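Local coordinates for nucleoporin nup120 (Schizosaccharomyces pombe, PDB 4GQ2), which is a structural constituent of the nuclear pore complex, whose nucleoporins can also act as docking partners for transiently associated nuclear transport factors, at residues A[812-817]-A[843-848]; A[819-822]-A[828-831]; A[849-854]-A[861-866]. All coordinates share one frame; numbering follows the deposited sequence.

Contact 1 (A[812-817]-A[843-848]); sequences LVTELV and VYLKAL
In the alpha-helical stack of the HEAT-repeat family region, helix 812-822 packs against helix 840-852 where T814 and V817 receive the side chain of L845. The three residues are buried, and a single methyl carries the join. L845 CD2 lies 3.8 Å from V817 CG1 and 4.0 Å from the backbone carbonyl oxygen T814 O, so it rests against a methyl on one partner and against main chain on the other. The spacing of T814 and V817, three residues apart, puts both beside L845, V817 pointing at it and T814 meeting it mainly through its carbonyl oxygen.

With CG anti to the backbone N (chi1 180°), L845 reaches out from helix 840-852 and brings CD2 to the partner helix. V817 answers with the branch that lies beside its own carbonyl carbon: CG1 takes the contact, while CG2 points elsewhere. T814 adds less; its CG2 stays 4.4 Å from L845 CD2, and its hydroxyl is turned from that methyl. The nearest backbones, at T814 and L845, keep 8.0 Å between CA atoms, a gap bridged chiefly by the leucine. Everything here is van der Waals contact.

Other faces of the two helices are also covered. L812 and L816 pack on F734 of helix 719-739 and F774 of helix 770-777, whereas Y844 and A847 turn to helix 856-864. Within the second segment, L848 CG sits 4.0 Å above one face of the Y844 ring, offset toward its rim.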
loop_
_atom_site.group_PDB
_atom_site.type_symbol
_atom_site.label_atom_id
_atom_site.label_comp_id
_atom_site.label_asym_id
_atom_site.label_seq_id
_atom_site.Cartn_x
_atom_site.Cartn_y
_atom_site.Cartn_z
ATOM N N LEU A 812 7.494 2.420 -17.856
ATOM C CA LEU A 812 6.907 3.042 -16.666
ATOM C C LEU A 812 7.460 2.483 -15.347
ATOM O O LEU A 812 7.673 3.235 -14.388
ATOM C CB LEU A 812 5.388 2.894 -16.719
ATOM C CG LEU A 812 4.419 3.623 -15.779
ATOM C CD1 LEU A 812 4.374 2.996 -14.385
ATOM C CD2 LEU A 812 4.701 5.117 -15.731
ATOM N N VAL A 813 7.704 1.176 -15.298
ATOM C CA VAL A 813 8.268 0.558 -14.092
ATOM C C VAL A 813 9.648 1.135 -13.832
ATOM O O VAL A 813 9.949 1.558 -12.720
ATOM C CB VAL A 813 8.343 -0.976 -14.196
ATOM C CG1 VAL A 813 9.070 -1.557 -12.999
ATOM C CG2 VAL A 813 6.945 -1.574 -14.289
ATOM N N THR A 814 10.475 1.178 -14.872
ATOM C CA THR A 814 11.825 1.695 -14.731
ATOM C C THR A 814 11.798 3.137 -14.243
ATOM O O THR A 814 12.512 3.487 -13.301
ATOM C CB THR A 814 12.620 1.578 -16.036
ATOM O OG1 THR A 814 12.600 0.216 -16.487
ATOM C CG2 THR A 814 14.048 2.008 -15.812
ATOM N N GLU A 815 10.951 3.951 -14.867
ATOM C CA GLU A 815 10.801 5.358 -14.507
ATOM C C GLU A 815 10.406 5.536 -13.045
ATOM O O GLU A 815 11.047 6.285 -12.315
ATOM C CB GLU A 815 9.767 6.038 -15.407
ATOM C CG GLU A 815 10.216 6.230 -16.854
ATOM C CD GLU A 815 9.176 6.941 -17.711
ATOM O OE1 GLU A 815 8.137 7.386 -17.171
ATOM O OE2 GLU A 815 9.400 7.058 -18.933
ATOM N N LEU A 816 9.352 4.843 -12.619
ATOM C CA LEU A 816 8.868 5.006 -11.257
ATOM C C LEU A 816 9.894 4.507 -10.241
ATOM O O LEU A 816 10.237 5.238 -9.302
ATOM C CB LEU A 816 7.495 4.343 -11.053
ATOM C CG LEU A 816 6.955 4.347 -9.618
ATOM C CD1 LEU A 816 6.889 5.766 -9.063
ATOM C CD2 LEU A 816 5.590 3.669 -9.548
ATOM N N VAL A 817 10.394 3.289 -10.449
ATOM C CA VAL A 817 11.390 2.689 -9.546
ATOM C C VAL A 817 12.678 3.519 -9.479
ATOM O O VAL A 817 13.258 3.697 -8.392
ATOM C CB VAL A 817 11.709 1.222 -9.924
ATOM C CG1 VAL A 817 12.821 0.662 -9.054
ATOM C CG2 VAL A 817 10.465 0.356 -9.792
ATOM N N VAL A 843 18.084 -3.435 -15.818
ATOM C CA VAL A 843 18.977 -4.417 -15.224
ATOM C C VAL A 843 20.048 -3.730 -14.362
ATOM O O VAL A 843 20.340 -4.174 -13.246
ATOM C CB VAL A 843 19.586 -5.347 -16.302
ATOM C CG1 VAL A 843 20.456 -6.428 -15.662
ATOM C CG2 VAL A 843 18.474 -6.006 -17.120
ATOM N N TYR A 844 20.591 -2.624 -14.868
ATOM C CA TYR A 844 21.548 -1.817 -14.127
ATOM C C TYR A 844 20.911 -1.327 -12.831
ATOM O O TYR A 844 21.541 -1.334 -11.763
ATOM C CB TYR A 844 22.023 -0.633 -14.986
ATOM C CG TYR A 844 22.881 0.367 -14.241
ATOM C CD1 TYR A 844 24.207 0.078 -13.929
ATOM C CD2 TYR A 844 22.366 1.604 -13.845
ATOM C CE1 TYR A 844 25.000 0.990 -13.247
ATOM C CE2 TYR A 844 23.156 2.520 -13.155
ATOM C CZ TYR A 844 24.471 2.202 -12.862
ATOM O OH TYR A 844 25.263 3.087 -12.170
ATOM N N LEU A 845 19.651 -0.921 -12.916
ATOM C CA LEU A 845 18.933 -0.454 -11.731
ATOM C C LEU A 845 18.637 -1.606 -10.757
ATOM O O LEU A 845 18.722 -1.417 -9.545
ATOM C CB LEU A 845 17.665 0.313 -12.120
ATOM C CG LEU A 845 16.759 0.885 -11.026
ATOM C CD1 LEU A 845 17.417 2.015 -10.235
ATOM C CD2 LEU A 845 15.465 1.349 -11.681
ATOM N N LYS A 846 18.307 -2.789 -11.280
ATOM C CA LYS A 846 18.200 -3.993 -10.440
ATOM C C LYS A 846 19.485 -4.167 -9.628
ATOM O O LYS A 846 19.440 -4.428 -8.430
ATOM C CB LYS A 846 17.960 -5.245 -11.285
ATOM C CG LYS A 846 16.607 -5.298 -11.972
ATOM C CD LYS A 846 16.355 -6.643 -12.644
ATOM C CE LYS A 846 16.213 -7.765 -11.628
ATOM N NZ LYS A 846 15.640 -8.998 -12.239
ATOM N N ALA A 847 20.625 -3.982 -10.286
ATOM C CA ALA A 847 21.923 -4.114 -9.641
ATOM C C ALA A 847 22.138 -3.097 -8.514
ATOM O O ALA A 847 22.580 -3.454 -7.420
ATOM C CB ALA A 847 23.031 -4.021 -10.678
ATOM N N LEU A 848 21.819 -1.834 -8.781
ATOM C CA LEU A 848 21.920 -0.801 -7.756
ATOM C C LEU A 848 21.024 -1.078 -6.549
ATOM O O LEU A 848 21.425 -0.837 -5.416
ATOM C CB LEU A 848 21.571 0.564 -8.329
ATOM C CG LEU A 848 22.426 1.170 -9.438
ATOM C CD1 LEU A 848 21.753 2.461 -9.840
ATOM C CD2 LEU A 848 23.857 1.424 -8.984
#

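Contact 2 (A[819-822]-A[828-831]); sequences KLFL and ACMQ
C829 keeps its SG beside the backbone N and opposite the carbonyl carbon (chi1 -67°), which sends the sulfur to the backbone between L820 and F821, while F821 holds its ring carbon CG opposite its own N (chi1 -172°), which brings the ring edge near that sulfur. The setting is a pair of successive helices in the HEAT-repeat family region, 812-822 and 826-832, joined by a short turn.

The sulfur meets main chain as much as side chain. C829 SG stands 3.5 Å from F821 N and 3.8 Å from F821 CA, with L820 CB also 3.8 Å from SG. It touches F821 CB more loosely and comes to the phenylalanine ring at its edge, near the ring plane, instead of over a face. This close fit goes with a short backbone separation: the CA atoms of F821 and C829 are 6.5 Å apart, as a slim cysteine side chain permits.

Beyond the pair, L820 also packs on F773 of helix 770-777, and the F821 ring makes an edge-to-face contact with Y826 while leaning on L848 and K852 of helix 840-852. M830 and Q831 lie against basic side chains of another protein chain, so this short helix has both an inward and an intersubunit side. L820 CB touches the sulfur, and farther out the same side chain makes a light apolar touch one residue before C829, with L820 CD1 4.2 Å from A828 CB.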
loop_
_atom_site.group_PDB
_atom_site.type_symbol
_atom_site.label_atom_id
_atom_site.label_comp_id
_atom_site.label_asym_id
_atom_site.label_seq_id
_atom_site.Cartn_x
_atom_site.Cartn_y
_atom_site.Cartn_z
ATOM N N LYS A 819 13.001 6.735 -9.840
ATOM C CA LYS A 819 12.736 7.900 -8.989
ATOM C C LYS A 819 12.703 7.539 -7.511
ATOM O O LYS A 819 13.227 8.278 -6.666
ATOM C CB LYS A 819 11.436 8.589 -9.388
ATOM C CG LYS A 819 11.536 9.443 -10.640
ATOM C CD LYS A 819 12.441 10.648 -10.418
ATOM C CE LYS A 819 12.410 11.598 -11.604
ATOM N NZ LYS A 819 12.679 10.898 -12.890
ATOM N N LEU A 820 12.091 6.400 -7.200
ATOM C CA LEU A 820 12.048 5.914 -5.820
ATOM C C LEU A 820 13.473 5.718 -5.314
ATOM O O LEU A 820 13.795 6.078 -4.178
ATOM C CB LEU A 820 11.244 4.609 -5.714
ATOM C CG LEU A 820 9.710 4.709 -5.779
ATOM C CD1 LEU A 820 9.068 3.330 -5.916
ATOM C CD2 LEU A 820 9.165 5.423 -4.552
ATOM N N PHE A 821 14.317 5.164 -6.184
ATOM C CA PHE A 821 15.707 4.919 -5.861
ATOM C C PHE A 821 16.411 6.225 -5.540
ATOM O O PHE A 821 17.011 6.355 -4.473
ATOM C CB PHE A 821 16.420 4.168 -6.991
ATOM C CG PHE A 821 17.805 3.727 -6.627
ATOM C CD1 PHE A 821 18.006 2.544 -5.919
ATOM C CD2 PHE A 821 18.913 4.508 -6.964
ATOM C CE1 PHE A 821 19.285 2.137 -5.567
ATOM C CE2 PHE A 821 20.195 4.105 -6.611
ATOM C CZ PHE A 821 20.380 2.917 -5.912
ATOM N N LEU A 822 16.311 7.195 -6.447
ATOM C CA LEU A 822 16.855 8.544 -6.223
ATOM C C LEU A 822 16.428 9.145 -4.887
ATOM O O LEU A 822 17.167 9.933 -4.300
ATOM C CB LEU A 822 16.441 9.485 -7.362
ATOM C CG LEU A 822 17.349 9.773 -8.564
ATOM C CD1 LEU A 822 18.649 8.971 -8.600
ATOM C CD2 LEU A 822 16.556 9.593 -9.853
ATOM N N ALA A 828 11.029 -0.078 -0.885
ATOM C CA ALA A 828 10.019 -0.012 -1.947
ATOM C C ALA A 828 10.552 -0.622 -3.232
ATOM O O ALA A 828 9.924 -1.516 -3.807
ATOM C CB ALA A 828 9.597 1.432 -2.187
ATOM N N CYS A 829 11.719 -0.141 -3.664
ATOM C CA CYS A 829 12.395 -0.636 -4.867
ATOM C C CYS A 829 12.560 -2.162 -4.862
ATOM O O CYS A 829 12.227 -2.852 -5.847
ATOM C CB CYS A 829 13.766 0.021 -4.983
ATOM S SG CYS A 829 13.703 1.791 -5.309
ATOM N N MET A 830 13.060 -2.671 -3.738
ATOM C CA MET A 830 13.319 -4.095 -3.543
ATOM C C MET A 830 12.022 -4.905 -3.582
ATOM O O MET A 830 11.973 -6.002 -4.135
ATOM C CB MET A 830 14.063 -4.312 -2.216
ATOM C CG MET A 830 14.591 -5.720 -2.033
ATOM S SD MET A 830 15.866 -6.168 -3.230
ATOM C CE MET A 830 16.252 -7.824 -2.658
ATOM N N GLN A 831 10.970 -4.341 -3.011
ATOM C CA GLN A 831 9.654 -4.955 -3.039
ATOM C C GLN A 831 9.179 -5.069 -4.480
ATOM O O GLN A 831 8.537 -6.058 -4.851
ATOM C CB GLN A 831 8.668 -4.089 -2.241
ATOM C CG GLN A 831 7.664 -4.862 -1.401
ATOM C CD GLN A 831 8.257 -5.354 -0.088
ATOM O OE1 GLN A 831 9.199 -4.763 0.444
ATOM N NE2 GLN A 831 7.705 -6.441 0.442
#

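Contact 3 (A[849-854]-A[861-866]); sequences IYLKSK and RCFKTT
Y850 and C862 mark the nearest approach of the two backbones, their CA atoms 8.9 Å apart, where helix 840-852 faces the next helix, 856-864, in the HEAT-repeat family region. The first helix ends in a Schellman motif: K854 takes a positive phi of 62° and donates from N to L851 O, while E855 N reaches back to Y850 O. S853 reinforces this end, its OG giving a proton to I849 O from above the carbonyl plane.

Across the gap lies a Cys sulfur-aromatic contact. C862 SG approaches the Y850 ring in its plane, at the CD2-CE2 edge, 4.9 Å from the ring centroid and 82° off the ring normal. With CG beside its backbone N (chi1 -74°), Y850 projects this edge toward the sulfur. Alongside, F863 turns its own ring edge to L851. F863 also packs on L903 and L907 of helix 895-909, and Y850 meets an acidic side chain of another protein chain. The two edge contacts differ in closeness: C862 SG is 3.7 Å from Y850 CE2, but L851 CG is 4.3 Å from F863 CE2.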
loop_
_atom_site.group_PDB
_atom_site.type_symbol
_atom_site.label_atom_id
_atom_site.label_comp_id
_atom_site.label_asym_id
_atom_site.label_seq_id
_atom_site.Cartn_x
_atom_site.Cartn_y
_atom_site.Cartn_z
ATOM N N ILE A 849 19.806 -1.561 -6.801
ATOM C CA ILE A 849 18.856 -1.863 -5.735
ATOM C C ILE A 849 19.415 -3.003 -4.870
ATOM O O ILE A 849 19.483 -2.885 -3.645
ATOM C CB ILE A 849 17.460 -2.240 -6.293
ATOM C CG1 ILE A 849 16.803 -1.035 -6.972
ATOM C CG2 ILE A 849 16.557 -2.777 -5.183
ATOM C CD1 ILE A 849 15.760 -1.419 -8.010
ATOM N N TYR A 850 19.839 -4.091 -5.508
ATOM C CA TYR A 850 20.455 -5.192 -4.769
ATOM C C TYR A 850 21.665 -4.697 -3.997
ATOM O O TYR A 850 21.874 -5.108 -2.857
ATOM C CB TYR A 850 20.902 -6.320 -5.688
ATOM C CG TYR A 850 19.798 -7.178 -6.255
ATOM C CD1 TYR A 850 18.814 -7.740 -5.433
ATOM C CD2 TYR A 850 19.776 -7.475 -7.610
ATOM C CE1 TYR A 850 17.818 -8.549 -5.966
ATOM C CE2 TYR A 850 18.798 -8.273 -8.148
ATOM C CZ TYR A 850 17.822 -8.804 -7.334
ATOM O OH TYR A 850 16.861 -9.584 -7.922
ATOM N N LEU A 851 22.455 -3.819 -4.618
ATOM C CA LEU A 851 23.659 -3.307 -3.975
ATOM C C LEU A 851 23.271 -2.624 -2.676
ATOM O O LEU A 851 23.848 -2.908 -1.622
ATOM C CB LEU A 851 24.406 -2.331 -4.881
ATOM C CG LEU A 851 25.897 -2.562 -5.148
ATOM C CD1 LEU A 851 26.566 -1.255 -5.537
ATOM C CD2 LEU A 851 26.615 -3.208 -3.975
ATOM N N LYS A 852 22.259 -1.762 -2.750
ATOM C CA LYS A 852 21.764 -1.038 -1.574
ATOM C C LYS A 852 21.103 -1.944 -0.527
ATOM O O LYS A 852 20.999 -1.574 0.636
ATOM C CB LYS A 852 20.801 0.079 -1.991
ATOM C CG LYS A 852 21.468 1.242 -2.714
ATOM C CD LYS A 852 22.340 2.069 -1.774
ATOM C CE LYS A 852 23.088 3.158 -2.526
ATOM N NZ LYS A 852 24.163 3.748 -1.687
ATOM N N SER A 853 20.674 -3.130 -0.948
ATOM C CA SER A 853 19.955 -4.052 -0.069
ATOM C C SER A 853 20.870 -5.122 0.524
ATOM O O SER A 853 20.396 -6.106 1.089
ATOM C CB SER A 853 18.789 -4.689 -0.825
ATOM O OG SER A 853 17.943 -3.682 -1.364
ATOM N N LYS A 854 22.180 -4.899 0.390
ATOM C CA LYS A 854 23.236 -5.807 0.867
ATOM C C LYS A 854 23.199 -7.187 0.204
ATOM O O LYS A 854 23.523 -8.212 0.807
ATOM C CB LYS A 854 23.258 -5.889 2.397
ATOM C CG LYS A 854 24.121 -4.817 3.045
ATOM C CD LYS A 854 23.409 -3.476 3.111
ATOM C CE LYS A 854 24.399 -2.322 3.036
ATOM N NZ LYS A 854 25.340 -2.315 4.187
ATOM N N ARG A 861 25.965 -10.077 -10.328
ATOM C CA ARG A 861 25.406 -10.903 -11.397
ATOM C C ARG A 861 24.645 -10.047 -12.418
ATOM O O ARG A 861 24.782 -10.245 -13.631
ATOM C CB ARG A 861 24.506 -11.995 -10.807
ATOM C CG ARG A 861 23.721 -12.804 -11.830
ATOM C CD ARG A 861 24.647 -13.618 -12.719
ATOM N NE ARG A 861 23.900 -14.507 -13.606
ATOM C CZ ARG A 861 24.392 -15.042 -14.721
ATOM N NH1 ARG A 861 25.638 -14.778 -15.100
ATOM N NH2 ARG A 861 23.635 -15.846 -15.461
ATOM N N CYS A 862 23.858 -9.095 -11.917
ATOM C CA CYS A 862 23.096 -8.166 -12.764
ATOM C C CYS A 862 24.031 -7.209 -13.512
ATOM O O CYS A 862 23.842 -6.951 -14.702
ATOM C CB CYS A 862 22.073 -7.382 -11.926
ATOM S SG CYS A 862 20.665 -8.362 -11.337
ATOM N N PHE A 863 25.053 -6.709 -12.817
ATOM C CA PHE A 863 26.081 -5.864 -13.427
ATOM C C PHE A 863 26.761 -6.514 -14.640
ATOM O O PHE A 863 27.104 -5.828 -15.597
ATOM C CB PHE A 863 27.158 -5.492 -12.400
ATOM C CG PHE A 863 26.777 -4.367 -11.472
ATOM C CD1 PHE A 863 26.083 -3.251 -11.937
ATOM C CD2 PHE A 863 27.146 -4.408 -10.131
ATOM C CE1 PHE A 863 25.742 -2.213 -11.077
ATOM C CE2 PHE A 863 26.814 -3.376 -9.265
ATOM C CZ PHE A 863 26.108 -2.275 -9.738
ATOM N N LYS A 864 26.961 -7.828 -14.592
ATOM C CA LYS A 864 27.671 -8.545 -15.658
ATOM C C LYS A 864 26.767 -9.079 -16.768
ATOM O O LYS A 864 27.264 -9.582 -17.774
ATOM C CB LYS A 864 28.471 -9.712 -15.087
ATOM C CG LYS A 864 29.580 -9.329 -14.122
ATOM C CD LYS A 864 30.388 -10.563 -13.727
ATOM C CE LYS A 864 31.507 -10.208 -12.760
ATOM N NZ LYS A 864 32.310 -11.413 -12.402
ATOM N N THR A 865 25.454 -8.985 -16.593
ATOM C CA THR A 865 24.529 -9.423 -17.639
ATOM C C THR A 865 23.929 -8.222 -18.363
ATOM O O THR A 865 22.977 -8.360 -19.126
ATOM C CB THR A 865 23.409 -10.332 -17.093
ATOM O OG1 THR A 865 22.681 -9.629 -16.083
ATOM C CG2 THR A 865 23.989 -11.616 -16.487
ATOM N N THR A 866 24.487 -7.042 -18.109
ATOM C CA THR A 866 24.058 -5.817 -18.783
ATOM C C THR A 866 25.237 -4.896 -19.061
ATOM O O THR A 866 26.354 -5.143 -18.605
ATOM C CB THR A 866 22.988 -5.044 -17.980
ATOM O OG1 THR A 866 22.454 -3.991 -18.792
ATOM C CG2 THR A 866 23.574 -4.427 -16.713
#

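All three contacts join buried residues and share helices: contacts 1 and 2 both use helix 812-822, contacts 1 and 3 both use helix 840-852. Contact 2 lies between the ends of contact 1 along the chain, and the two meet where the F821 ring touches L845 CD1. Contact 1 is a leucine methyl against a valine methyl and a backbone carbonyl; contact 2 sets a cysteine chiefly against main chain, contact 3 one against a tyrosine edge, with a second leucine-phenylalanine touch. The centre of contact 3 lies about 36 Å from the centre of the chain, the farthest of the three; like contact 2, it has neighbours in another protein chain, which contact 1 lacks. C829 and I849 link contacts 2 and 3.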